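Local atomic coordinates of fiber protein (Duck adenovirus 1, PDB entry 6ITX), a protein that forms the fiber of the adenovirus capsid and attaches the virion to the host cell, probably binding a receptor through the C-terminal head domain described here. Residues Thr94-Ser98 and Thr192-Phe196; Trp148-Ser154 and Thr276-Ser281; Gly162-Cys166 and Leu177-Pro181; Tyr217-Leu223 and Tyr264-Val268; Phe231-Thr236 and Asn286-Pro292. All blocks are in the same frame, centred on the assembly; numbering follows the deposited sequence.

Interaction 1: Thr94-Ser98 and Thr192-Phe196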
# COMPACT_ATOMS: atom_id res chain seq x y z
N THR A 94 12.53 -15.11 5.55
CA THR A 94 11.13 -14.74 5.59
C THR A 94 10.41 -15.56 6.67
O THR A 94 10.39 -16.79 6.60
CB THR A 94 10.49 -14.97 4.22
OG1 THR A 94 10.86 -13.89 3.35
CG2 THR A 94 8.98 -15.03 4.32
N ARG A 95 9.85 -14.88 7.66
CA ARG A 95 9.13 -15.54 8.75
C ARG A 95 7.64 -15.29 8.60
O ARG A 95 7.21 -14.28 8.03
CB ARG A 95 9.61 -15.04 10.12
CG ARG A 95 11.10 -14.87 10.15
CD ARG A 95 11.68 -14.71 11.53
NE ARG A 95 13.11 -14.52 11.39
CZ ARG A 95 14.03 -15.39 11.77
NH1 ARG A 95 15.32 -15.13 11.56
NH2 ARG A 95 13.68 -16.53 12.38
N ILE A 96 6.85 -16.22 9.13
CA ILE A 96 5.40 -16.19 8.95
C ILE A 96 4.73 -16.55 10.27
O ILE A 96 5.11 -17.52 10.92
CB ILE A 96 4.95 -17.18 7.86
CG1 ILE A 96 5.86 -17.09 6.63
CG2 ILE A 96 3.48 -16.94 7.52
CD1 ILE A 96 5.25 -17.70 5.40
N ILE A 97 3.74 -15.75 10.67
CA ILE A 97 2.83 -16.09 11.75
C ILE A 97 1.43 -15.72 11.29
O ILE A 97 1.25 -14.92 10.37
CB ILE A 97 3.11 -15.40 13.11
CG1 ILE A 97 2.89 -13.88 13.01
CG2 ILE A 97 4.49 -15.77 13.66
CD1 ILE A 97 2.80 -13.19 14.36
N SER A 98 0.44 -16.29 11.96
CA SER A 98 -0.94 -15.95 11.71
C SER A 98 -1.72 -15.99 13.02
O SER A 98 -1.33 -16.67 13.98
CB SER A 98 -1.56 -16.91 10.67
OG SER A 98 -1.82 -18.16 11.26
N THR A 192 9.70 -16.62 17.01
CA THR A 192 9.31 -15.79 15.87
C THR A 192 8.26 -14.73 16.19
O THR A 192 8.38 -13.62 15.64
CB THR A 192 8.84 -16.70 14.73
OG1 THR A 192 9.97 -17.38 14.19
CG2 THR A 192 8.15 -15.88 13.63
N PRO A 193 7.24 -14.96 17.03
CA PRO A 193 6.29 -13.88 17.32
C PRO A 193 6.95 -12.55 17.68
O PRO A 193 6.44 -11.49 17.29
CB PRO A 193 5.48 -14.45 18.49
CG PRO A 193 5.42 -15.87 18.18
CD PRO A 193 6.79 -16.23 17.64
N LEU A 194 8.08 -12.58 18.39
CA LEU A 194 8.71 -11.34 18.84
C LEU A 194 9.21 -10.49 17.68
O LEU A 194 9.41 -9.28 17.86
CB LEU A 194 9.87 -11.67 19.78
CG LEU A 194 9.51 -12.43 21.06
CD1 LEU A 194 10.74 -12.61 21.89
CD2 LEU A 194 8.43 -11.70 21.84
N TYR A 195 9.40 -11.07 16.50
CA TYR A 195 9.86 -10.27 15.36
C TYR A 195 8.77 -9.38 14.81
O TYR A 195 9.07 -8.52 13.97
CB TYR A 195 10.39 -11.18 14.25
CG TYR A 195 11.82 -11.63 14.45
CD1 TYR A 195 12.31 -11.92 15.72
CD2 TYR A 195 12.68 -11.78 13.37
CE1 TYR A 195 13.62 -12.33 15.91
CE2 TYR A 195 13.99 -12.21 13.54
CZ TYR A 195 14.45 -12.48 14.82
OH TYR A 195 15.76 -12.89 15.00
N PHE A 196 7.54 -9.57 15.26
CA PHE A 196 6.37 -8.86 14.75
C PHE A 196 5.81 -7.86 15.76
O PHE A 196 4.68 -7.38 15.59
CB PHE A 196 5.29 -9.86 14.36
CG PHE A 196 5.66 -10.76 13.21
CD1 PHE A 196 6.35 -11.94 13.44
CD2 PHE A 196 5.28 -10.44 11.91
CE1 PHE A 196 6.67 -12.78 12.40
CE2 PHE A 196 5.60 -11.27 10.86
CZ PHE A 196 6.30 -12.45 11.11
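R95 and T192 stand 7.1 Å apart between their CA atoms, too far for backbone pairing, as strand 95-100 passes a short turn in which Y195 N and F196 N bond back to T192 O and P193 O. The contact is therefore made by side chains, and I97 supplies its clearest element. The chi1 of I97 (66°) sets CG1 between its own backbone N and carbonyl carbon, which brings CG1 over the middle of the F196 ring, 3.9 Å from the centroid and 9° off the normal. This is a CH-pi contact, and the I97 CG2 branch meets T192 CG2 at 3.7 Å. The same ring presents its edge to the strand, with F196 CZ 3.7 Å from R95 O, and F196 rests on L128 and S130 of strand 118-131. R95, extended from CG to NE, crosses Y195 obliquely, NE 3.3 Å from Y195 CE2. Guanidinium and ring planes are 58° apart, so the two do not stack. The backbone O of D189 takes a hydrogen bond from T192 OG1, and its carboxylate forms a long, weak ion pair with R95 NH2. The side chain of Y195 lies about 7 Å from a bound glutamine. With dispersion dominant and the nearby charge only loosely paired, the turn is probably held to this strand by shape more than by polar bonding.

Interaction 2: Trp148-Ser154 and Thr276-Ser281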
# COMPACT_ATOMS: atom_id res chain seq x y z
N TRP A 148 -22.90 -7.12 17.51
CA TRP A 148 -22.54 -5.72 17.57
C TRP A 148 -23.43 -5.04 18.59
O TRP A 148 -24.48 -5.56 18.97
CB TRP A 148 -22.71 -5.05 16.20
CG TRP A 148 -21.76 -3.95 15.95
CD1 TRP A 148 -21.97 -2.61 16.18
CD2 TRP A 148 -20.44 -4.06 15.40
NE1 TRP A 148 -20.85 -1.90 15.82
CE2 TRP A 148 -19.90 -2.77 15.34
CE3 TRP A 148 -19.67 -5.14 14.95
CZ2 TRP A 148 -18.63 -2.52 14.86
CZ3 TRP A 148 -18.40 -4.89 14.47
CH2 TRP A 148 -17.90 -3.58 14.43
N PHE A 149 -23.01 -3.87 19.05
CA PHE A 149 -23.82 -3.18 20.02
C PHE A 149 -25.13 -2.79 19.36
O PHE A 149 -25.34 -3.03 18.17
CB PHE A 149 -23.07 -1.97 20.60
CG PHE A 149 -22.65 -0.95 19.57
CD1 PHE A 149 -23.59 -0.07 19.01
CD2 PHE A 149 -21.32 -0.85 19.18
CE1 PHE A 149 -23.21 0.87 18.08
CE2 PHE A 149 -20.93 0.10 18.25
CZ PHE A 149 -21.88 0.96 17.69
N THR A 150 -26.03 -2.19 20.15
CA THR A 150 -27.34 -1.78 19.66
C THR A 150 -27.60 -0.33 20.04
O THR A 150 -27.27 0.08 21.15
CB THR A 150 -28.45 -2.69 20.22
OG1 THR A 150 -28.12 -4.06 19.98
CG2 THR A 150 -29.81 -2.38 19.55
N GLY A 151 -28.16 0.43 19.12
CA GLY A 151 -28.49 1.84 19.23
C GLY A 151 -27.57 2.72 18.38
O GLY A 151 -26.40 2.39 18.13
N GLY A 152 -28.09 3.88 17.98
CA GLY A 152 -27.38 4.73 17.04
C GLY A 152 -27.65 4.30 15.61
O GLY A 152 -28.43 3.38 15.33
N ASN A 153 -26.98 4.98 14.67
CA ASN A 153 -27.20 4.73 13.25
C ASN A 153 -25.86 4.57 12.56
O ASN A 153 -25.05 5.50 12.56
CB ASN A 153 -28.01 5.87 12.62
CG ASN A 153 -28.32 5.64 11.16
OD1 ASN A 153 -27.47 5.22 10.38
ND2 ASN A 153 -29.59 5.83 10.81
N SER A 154 -25.62 3.39 11.98
CA SER A 154 -24.35 3.14 11.31
C SER A 154 -24.17 4.04 10.10
O SER A 154 -23.07 4.54 9.84
CB SER A 154 -24.25 1.67 10.87
OG SER A 154 -25.29 1.39 9.96
N THR A 276 -28.81 -0.47 5.40
CA THR A 276 -29.50 -0.84 6.62
C THR A 276 -28.67 -0.42 7.83
O THR A 276 -27.44 -0.42 7.80
CB THR A 276 -29.82 -2.35 6.65
OG1 THR A 276 -28.71 -3.10 7.13
CG2 THR A 276 -30.19 -2.87 5.27
N ASN A 277 -29.38 -0.04 8.89
CA ASN A 277 -28.76 0.41 10.14
C ASN A 277 -28.23 -0.80 10.89
O ASN A 277 -28.97 -1.46 11.62
CB ASN A 277 -29.76 1.19 10.98
CG ASN A 277 -29.19 1.70 12.28
OD1 ASN A 277 -28.00 1.56 12.55
ND2 ASN A 277 -30.04 2.30 13.10
N PHE A 278 -26.95 -1.11 10.69
CA PHE A 278 -26.30 -2.19 11.42
C PHE A 278 -26.56 -2.14 12.93
O PHE A 278 -26.57 -3.18 13.59
CB PHE A 278 -24.79 -2.16 11.16
CG PHE A 278 -24.10 -3.52 11.22
CD1 PHE A 278 -24.44 -4.52 10.31
CD2 PHE A 278 -23.09 -3.76 12.14
CE1 PHE A 278 -23.79 -5.74 10.33
CE2 PHE A 278 -22.45 -4.97 12.18
CZ PHE A 278 -22.79 -5.97 11.27
N PHE A 279 -26.75 -0.95 13.49
CA PHE A 279 -26.86 -0.87 14.94
C PHE A 279 -28.31 -0.95 15.42
O PHE A 279 -28.54 -0.97 16.64
CB PHE A 279 -26.23 0.44 15.46
CG PHE A 279 -24.83 0.70 14.95
CD1 PHE A 279 -23.98 -0.36 14.62
CD2 PHE A 279 -24.37 2.01 14.82
CE1 PHE A 279 -22.70 -0.12 14.14
CE2 PHE A 279 -23.08 2.27 14.36
CZ PHE A 279 -22.24 1.20 14.01
N ALA A 280 -29.27 -1.01 14.51
CA ALA A 280 -30.67 -0.97 14.90
C ALA A 280 -31.10 -2.30 15.51
O ALA A 280 -30.49 -3.35 15.27
CB ALA A 280 -31.55 -0.62 13.70
N SER A 281 -32.16 -2.24 16.31
CA SER A 281 -32.71 -3.41 16.97
C SER A 281 -33.66 -4.19 16.08
O SER A 281 -33.99 -5.35 16.39
CB SER A 281 -33.44 -3.01 18.25
OG SER A 281 -34.53 -2.14 17.95
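F279 is clasped by the loop 148-154, with a different partner over each face of its ring. S154 CB sits over one face, 3.8 Å from the centroid, in a CH-pi contact. F149 approaches the opposite face obliquely, its CE1 3.5 Å from F279 CG. W148 lies nearly parallel to F279 but slid aside, so that overlap is slight; its own face receives the edge of F278 in a T-shaped pair, with planes at 68°. These four rings make an aromatic cluster joining the loop before strand 160-165 to the loop before strand 288-299. The backbone that presents F278 and F279 is a type I beta turn from N277 to A280, opened by an Asx turn in which N277 OD1 accepts from F279 N. S154 N reaches the same oxygen from the other face of the amide at 3.1 Å, so OD1 is gripped from both sides. N277 ND2 meanwhile donates in plane to a lone pair of G152 O (3.0 Å). G151 N adds a nearly straight bond to F279 O, at 171°. Further out, S154 OG accepts from F278 N and is also bonded to Q271 OE1, and W148 packs on A120 and V122 of strand 118-131.

Interaction 3: Gly162-Cys166 and Leu177-Pro181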
# COMPACT_ATOMS: atom_id res chain seq x y z
N GLY A 162 -12.07 -0.43 16.90
CA GLY A 162 -10.64 -0.53 17.13
C GLY A 162 -10.27 -1.93 17.61
O GLY A 162 -11.00 -2.54 18.40
N LEU A 163 -9.14 -2.43 17.13
CA LEU A 163 -8.64 -3.75 17.48
C LEU A 163 -7.18 -3.62 17.85
O LEU A 163 -6.49 -2.70 17.42
CB LEU A 163 -8.74 -4.73 16.31
CG LEU A 163 -10.13 -4.98 15.76
CD1 LEU A 163 -9.98 -5.57 14.39
CD2 LEU A 163 -10.89 -5.94 16.69
N VAL A 164 -6.70 -4.56 18.63
CA VAL A 164 -5.27 -4.63 18.90
C VAL A 164 -4.78 -5.98 18.42
O VAL A 164 -5.46 -7.00 18.59
CB VAL A 164 -4.96 -4.42 20.40
CG1 VAL A 164 -3.46 -4.45 20.64
CG2 VAL A 164 -5.56 -3.09 20.88
N LEU A 165 -3.63 -5.97 17.76
CA LEU A 165 -2.89 -7.17 17.41
C LEU A 165 -1.75 -7.30 18.40
O LEU A 165 -0.93 -6.39 18.50
CB LEU A 165 -2.33 -7.11 15.99
CG LEU A 165 -3.27 -6.77 14.85
CD1 LEU A 165 -2.66 -7.29 13.56
CD2 LEU A 165 -4.69 -7.35 15.09
N CYS A 166 -1.68 -8.43 19.10
CA CYS A 166 -0.61 -8.69 20.05
C CYS A 166 0.09 -9.98 19.66
O CYS A 166 -0.16 -11.04 20.25
CB CYS A 166 -1.13 -8.77 21.48
SG CYS A 166 0.21 -8.69 22.67
N LEU A 177 -5.55 -7.10 24.18
CA LEU A 177 -6.84 -6.48 24.48
C LEU A 177 -7.97 -7.02 23.62
O LEU A 177 -9.12 -7.01 24.06
CB LEU A 177 -6.76 -4.97 24.30
CG LEU A 177 -6.27 -4.11 25.47
CD1 LEU A 177 -5.19 -4.81 26.27
CD2 LEU A 177 -5.78 -2.78 24.93
N SER A 178 -7.69 -7.48 22.40
CA SER A 178 -8.77 -7.98 21.56
C SER A 178 -9.01 -9.46 21.75
O SER A 178 -9.97 -10.00 21.19
CB SER A 178 -8.48 -7.68 20.08
OG SER A 178 -8.51 -6.28 19.84
N GLY A 179 -8.15 -10.13 22.52
CA GLY A 179 -8.31 -11.54 22.82
C GLY A 179 -8.03 -12.49 21.68
O GLY A 179 -8.73 -13.49 21.54
N TRP A 180 -7.03 -12.20 20.86
CA TRP A 180 -6.71 -13.12 19.78
C TRP A 180 -6.16 -14.41 20.39
O TRP A 180 -5.67 -14.40 21.52
CB TRP A 180 -5.69 -12.53 18.81
CG TRP A 180 -6.21 -11.37 17.97
CD1 TRP A 180 -6.17 -10.06 18.30
CD2 TRP A 180 -6.83 -11.44 16.67
NE1 TRP A 180 -6.74 -9.29 17.30
CE2 TRP A 180 -7.14 -10.12 16.29
CE3 TRP A 180 -7.15 -12.49 15.79
CZ2 TRP A 180 -7.76 -9.81 15.07
CZ3 TRP A 180 -7.78 -12.19 14.58
CH2 TRP A 180 -8.07 -10.86 14.23
N PRO A 181 -6.30 -15.53 19.71
CA PRO A 181 -5.59 -16.75 20.15
C PRO A 181 -4.09 -16.54 20.04
O PRO A 181 -3.60 -15.52 19.56
CB PRO A 181 -6.08 -17.83 19.18
CG PRO A 181 -7.41 -17.32 18.69
CD PRO A 181 -7.24 -15.81 18.60
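S178 meets V164 where a loop closes over the edge of strand 160-165 in the beta-sandwich of the fiber head. L163 and L165 spend their backbone bonds on M265 and I263 of strand 262-271, which turns the N-H and carbonyl of V164 toward the loop instead. The S178 side chain fills that position. Its CB lies 3.4 Å from V164 O, and one bond further OG accepts from V164 N at 2.8 Å, the N-H pointing almost straight at it (173°). That oxygen is also bonded to F111 O, so a single hydroxyl links strand 160-165 to strand 110-114, and the S178 backbone bonds to F111 as well. On one side of the serine, L177 CD2 touches V164 CG2 at 4.1 Å, a looser apolar contact that F216 and L210 extend. On the other, W180 brings its indole edge against the strand. The chi1 of W180, -69°, holds CG beside its own backbone N and away from the carbonyl carbon, and the pyrrole edge then faces V164 O. Both backbone polar atoms of V164 are thereby engaged by side chains in a buried setting. The second bond is weak: W180 NE1 comes within 2.9 Å of V164 O, but the angle at the hydrogen is only 121°. Beside that edge, L165 CD2 meets the indole obliquely, 3.6 Å from W180 NE1 and 3.9 Å from W180 CZ2.

Interaction 4: Tyr217-Leu223 and Tyr264-Val268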
# COMPACT_ATOMS: atom_id res chain seq x y z
N TYR A 217 -11.12 2.45 22.79
CA TYR A 217 -11.23 2.90 21.42
C TYR A 217 -10.60 4.28 21.26
O TYR A 217 -10.84 5.17 22.07
CB TYR A 217 -12.71 2.93 21.02
CG TYR A 217 -12.92 3.61 19.70
CD1 TYR A 217 -12.75 2.91 18.52
CD2 TYR A 217 -13.27 4.96 19.62
CE1 TYR A 217 -12.93 3.52 17.30
CE2 TYR A 217 -13.44 5.57 18.40
CZ TYR A 217 -13.27 4.85 17.25
OH TYR A 217 -13.44 5.46 16.05
N LYS A 218 -9.77 4.43 20.23
CA LYS A 218 -9.14 5.70 19.87
C LYS A 218 -9.53 6.02 18.43
O LYS A 218 -9.26 5.22 17.53
CB LYS A 218 -7.61 5.64 20.02
CG LYS A 218 -7.10 5.56 21.47
CD LYS A 218 -7.18 6.90 22.20
CE LYS A 218 -6.46 6.86 23.54
NZ LYS A 218 -5.90 8.20 23.96
N GLU A 219 -10.18 7.17 18.22
CA GLU A 219 -10.47 7.63 16.87
C GLU A 219 -9.15 7.92 16.16
O GLU A 219 -8.16 8.28 16.78
CB GLU A 219 -11.37 8.89 16.91
CG GLU A 219 -12.18 9.18 15.60
CD GLU A 219 -13.22 8.08 15.25
OE1 GLU A 219 -13.10 7.47 14.13
OE2 GLU A 219 -14.17 7.82 16.07
N GLU A 220 -9.13 7.72 14.85
CA GLU A 220 -7.87 7.91 14.12
C GLU A 220 -7.33 9.34 14.21
O GLU A 220 -6.14 9.55 13.98
CB GLU A 220 -8.03 7.49 12.66
CG GLU A 220 -8.89 8.40 11.84
CD GLU A 220 -10.36 8.10 12.02
OE1 GLU A 220 -10.69 7.18 12.82
OE2 GLU A 220 -11.18 8.78 11.36
N THR A 221 -8.16 10.33 14.56
CA THR A 221 -7.64 11.68 14.75
C THR A 221 -6.92 11.86 16.07
O THR A 221 -6.40 12.95 16.33
CB THR A 221 -8.75 12.73 14.68
OG1 THR A 221 -9.88 12.29 15.44
CG2 THR A 221 -9.15 12.99 13.25
N GLU A 222 -6.89 10.84 16.92
CA GLU A 222 -6.22 10.90 18.21
C GLU A 222 -4.95 10.08 18.22
O GLU A 222 -4.23 10.07 19.22
CB GLU A 222 -7.17 10.42 19.32
CG GLU A 222 -8.61 10.80 19.06
CD GLU A 222 -9.43 10.90 20.32
OE1 GLU A 222 -10.18 9.94 20.62
OE2 GLU A 222 -9.31 11.93 21.02
N LEU A 223 -4.67 9.38 17.13
CA LEU A 223 -3.45 8.59 17.06
C LEU A 223 -2.24 9.50 16.86
O LEU A 223 -2.33 10.52 16.16
CB LEU A 223 -3.56 7.57 15.93
CG LEU A 223 -4.75 6.62 16.13
CD1 LEU A 223 -4.88 5.66 14.98
CD2 LEU A 223 -4.60 5.86 17.44
N TYR A 264 -2.27 -1.13 17.00
CA TYR A 264 -3.66 -0.69 17.05
C TYR A 264 -4.17 -0.47 15.63
O TYR A 264 -3.46 0.04 14.76
CB TYR A 264 -3.80 0.61 17.85
CG TYR A 264 -5.22 1.15 17.97
CD1 TYR A 264 -6.20 0.46 18.68
CD2 TYR A 264 -5.56 2.37 17.39
CE1 TYR A 264 -7.50 0.96 18.80
CE2 TYR A 264 -6.86 2.89 17.52
CZ TYR A 264 -7.83 2.18 18.22
OH TYR A 264 -9.13 2.68 18.34
N MET A 265 -5.41 -0.86 15.40
CA MET A 265 -6.02 -0.77 14.09
C MET A 265 -7.43 -0.29 14.27
O MET A 265 -8.24 -0.98 14.89
CB MET A 265 -5.99 -2.11 13.38
CG MET A 265 -4.59 -2.64 13.27
SD MET A 265 -4.50 -3.95 12.09
CE MET A 265 -3.03 -3.49 11.24
N VAL A 266 -7.74 0.90 13.75
CA VAL A 266 -9.11 1.39 13.78
C VAL A 266 -9.66 1.35 12.36
O VAL A 266 -8.97 1.76 11.42
CB VAL A 266 -9.21 2.79 14.41
CG1 VAL A 266 -8.21 3.74 13.80
CG2 VAL A 266 -10.63 3.32 14.29
N PHE A 267 -10.85 0.79 12.22
CA PHE A 267 -11.53 0.63 10.94
C PHE A 267 -12.68 1.62 10.88
O PHE A 267 -13.46 1.71 11.83
CB PHE A 267 -12.10 -0.78 10.78
CG PHE A 267 -11.07 -1.86 10.72
CD1 PHE A 267 -10.38 -2.23 11.86
CD2 PHE A 267 -10.79 -2.50 9.54
CE1 PHE A 267 -9.44 -3.22 11.80
CE2 PHE A 267 -9.83 -3.49 9.46
CZ PHE A 267 -9.16 -3.86 10.59
N VAL A 268 -12.80 2.34 9.77
CA VAL A 268 -13.96 3.19 9.50
C VAL A 268 -14.56 2.73 8.18
O VAL A 268 -13.86 2.65 7.17
CB VAL A 268 -13.59 4.68 9.46
CG1 VAL A 268 -14.82 5.52 9.18
CG2 VAL A 268 -12.96 5.09 10.75
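Y264 reaches from strand 262-271 into the loop 217-223 with its phenol end, and its hydroxyl takes the hydrogen bond of K218 N at 2.7 Å. The bond is fairly straight, 161° at the hydrogen, and comes from a main-chain donor, so it fixes the loop backbone rather than a mobile side chain. With CG anti to the backbone nitrogen (chi1 -180°) the ring extends toward the loop. K218 O lies at the ring's edge, in its plane, and L223 crosses the ring at about a right angle, with L223 CD2 3.6 Å from Y264 CD2. Two residues along the strand, V266 divides its methyls between partners: CG1 meets E220 CB at 3.9 Å and also touches L223 CD1, whereas CG2 meets Y217 obliquely, 3.8 Å from its CE1, the two side chains crossing at about a right angle. V268 comes next, its CG2 3.7 Å from E220 OE1, the aliphatic branch lying against a carboxylate. R160 on the adjoining strand probably balances these acids, through a salt bridge to E219 OE1 and a long, weak ion pair with E220 OE2. M265 and F267 point away from the loop, onto I139 and I141 of strand 134-144. The arrangement is that of a beta-sandwich strand with one face turned to the core and the other covered by a connecting loop.

Interaction 5: Phe231-Thr236 and Asn286-Pro292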
# COMPACT_ATOMS: atom_id res chain seq x y z
N PHE A 231 -10.05 0.36 1.35
CA PHE A 231 -10.67 -0.91 1.02
C PHE A 231 -12.17 -0.70 0.99
O PHE A 231 -12.66 0.42 1.19
CB PHE A 231 -10.27 -2.00 2.03
CG PHE A 231 -10.97 -1.88 3.37
CD1 PHE A 231 -10.43 -1.09 4.38
CD2 PHE A 231 -12.16 -2.57 3.62
CE1 PHE A 231 -11.06 -0.98 5.63
CE2 PHE A 231 -12.81 -2.47 4.87
CZ PHE A 231 -12.25 -1.67 5.88
N CYS A 232 -12.91 -1.80 0.74
CA CYS A 232 -14.35 -1.83 0.88
C CYS A 232 -14.80 -3.23 1.25
O CYS A 232 -14.36 -4.21 0.62
CB CYS A 232 -15.05 -1.38 -0.40
SG CYS A 232 -16.78 -0.90 -0.19
N PRO A 233 -15.67 -3.38 2.26
CA PRO A 233 -16.14 -4.70 2.65
C PRO A 233 -17.33 -5.12 1.79
O PRO A 233 -17.86 -4.34 1.00
CB PRO A 233 -16.58 -4.48 4.12
CG PRO A 233 -17.05 -3.08 4.14
CD PRO A 233 -16.23 -2.32 3.12
N THR A 234 -17.73 -6.37 1.95
CA THR A 234 -19.03 -6.80 1.47
C THR A 234 -19.88 -7.23 2.66
O THR A 234 -19.46 -7.18 3.82
CB THR A 234 -18.88 -7.92 0.46
OG1 THR A 234 -20.16 -8.17 -0.11
CG2 THR A 234 -18.36 -9.18 1.15
N GLY A 235 -21.11 -7.66 2.37
CA GLY A 235 -21.99 -8.09 3.44
C GLY A 235 -23.40 -8.30 2.94
O GLY A 235 -23.64 -8.42 1.73
N THR A 236 -24.34 -8.35 3.89
CA THR A 236 -25.74 -8.54 3.58
C THR A 236 -26.22 -7.50 2.58
O THR A 236 -25.70 -6.39 2.50
CB THR A 236 -26.57 -8.49 4.87
OG1 THR A 236 -25.96 -9.32 5.87
CG2 THR A 236 -27.98 -8.97 4.65
N ASN A 286 -28.17 -12.05 11.90
CA ASN A 286 -27.34 -12.68 10.88
C ASN A 286 -26.87 -11.71 9.79
O ASN A 286 -26.11 -12.11 8.90
CB ASN A 286 -28.10 -13.84 10.24
CG ASN A 286 -29.44 -13.39 9.60
OD1 ASN A 286 -30.32 -12.79 10.27
ND2 ASN A 286 -29.60 -13.69 8.31
N THR A 287 -27.34 -10.46 9.82
CA THR A 287 -26.75 -9.44 8.98
C THR A 287 -25.26 -9.33 9.29
O THR A 287 -24.85 -9.33 10.46
CB THR A 287 -27.43 -8.10 9.22
OG1 THR A 287 -28.83 -8.24 8.99
CG2 THR A 287 -26.88 -7.06 8.28
N PHE A 288 -24.45 -9.23 8.23
CA PHE A 288 -23.01 -9.35 8.37
C PHE A 288 -22.29 -8.41 7.41
O PHE A 288 -22.83 -7.99 6.37
CB PHE A 288 -22.54 -10.76 8.08
CG PHE A 288 -22.48 -11.08 6.60
CD1 PHE A 288 -23.64 -11.27 5.87
CD2 PHE A 288 -21.27 -11.18 5.95
CE1 PHE A 288 -23.60 -11.56 4.53
CE2 PHE A 288 -21.22 -11.48 4.59
CZ PHE A 288 -22.39 -11.67 3.88
N PHE A 289 -21.05 -8.09 7.77
CA PHE A 289 -20.08 -7.53 6.84
C PHE A 289 -18.80 -8.35 6.94
O PHE A 289 -18.55 -9.04 7.95
CB PHE A 289 -19.84 -6.02 7.06
CG PHE A 289 -19.04 -5.65 8.32
CD1 PHE A 289 -17.66 -5.85 8.40
CD2 PHE A 289 -19.67 -5.00 9.38
CE1 PHE A 289 -16.95 -5.47 9.53
CE2 PHE A 289 -18.96 -4.62 10.51
CZ PHE A 289 -17.60 -4.84 10.59
N LEU A 290 -18.02 -8.31 5.86
CA LEU A 290 -16.82 -9.13 5.74
C LEU A 290 -15.83 -8.38 4.86
O LEU A 290 -16.07 -8.21 3.65
CB LEU A 290 -17.15 -10.51 5.17
CG LEU A 290 -16.00 -11.38 4.66
CD1 LEU A 290 -15.22 -11.99 5.81
CD2 LEU A 290 -16.50 -12.44 3.73
N THR A 291 -14.76 -7.89 5.46
CA THR A 291 -13.71 -7.24 4.69
C THR A 291 -12.95 -8.29 3.87
O THR A 291 -12.86 -9.46 4.27
CB THR A 291 -12.74 -6.51 5.62
OG1 THR A 291 -11.73 -7.42 6.11
CG2 THR A 291 -13.48 -5.90 6.81
N PRO A 292 -12.38 -7.90 2.74
CA PRO A 292 -11.37 -8.74 2.13
C PRO A 292 -10.19 -8.80 3.07
O PRO A 292 -10.23 -8.20 4.15
CB PRO A 292 -11.02 -8.00 0.83
CG PRO A 292 -11.17 -6.56 1.20
CD PRO A 292 -12.36 -6.53 2.17
O HOH W 1 -27.00 -11.76 5.91
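T236 and T234, with F288 opposite, have the most surface buried in this antiparallel pairing between strands 226-235 and 288-299 in the sheet of the fiber head. T234 and L290 form a hydrogen-bonded pair: T234 N donates to L290 O at 3.0 Å, and L290 N returns a bond to T234 O at 2.7 Å. The next pair, G235 with F289, is non-hydrogen-bonded, and the absence of a side chain on G235 goes with a close approach of the strands, 3.9 Å from CA to CA. F288 uses that glycine surface. Its chi1 of 78° folds the ring back over the neighbouring strand, and G235 CA then lies over one face, 3.8 Å from the ring centroid, in a CH-pi contact. T236 continues the bonding just past the strand by a mixed route. Its N donates to F288 O at 2.9 Å in the usual manner, but F288 N gives its hydrogen to the threonine side chain, T236 OG1, at 2.8 Å. The hydroxyl thus takes the place of a main-chain carbonyl, its chi1 of -48° keeping it beside T236 N so that both groups of F288 are met by one residue. At the far end, F231 and P292 pack loosely together. The pairing also reaches the trimer interface: F231 and C232 continue the sheet into a strand of a second subunit, and, separately, N206 of that subunit bonds to L290 O. Back at the loop end, a water bridges the two segments, lying 2.7 Å from T236 OG1 and donating to N286 O at 3.1 Å.

How the interactions relate
From the N terminus, interaction 1 opens on the strand at 94-98 and closes at 192-196. Interaction 2 opens at 148-154, before that closure, and ends only at 276-281, so the two cross, about 37 Å apart between centres. Interaction 3 (162-166 with 177-181) is a short loop enclosed by both. Interaction 4 (217-223 with 264-268) follows interaction 1 and lies within interaction 2. Interaction 5, opening at 231-236 and closing at 286-292, crosses interactions 2 and 4. Strands 160-165 and 262-271 join interactions 3 and 4 as sheet neighbours, F267 packs interaction 4 on F231 of interaction 5, and F278 joins interaction 2 to F289. Interactions 1 and 5 both touch the second subunit.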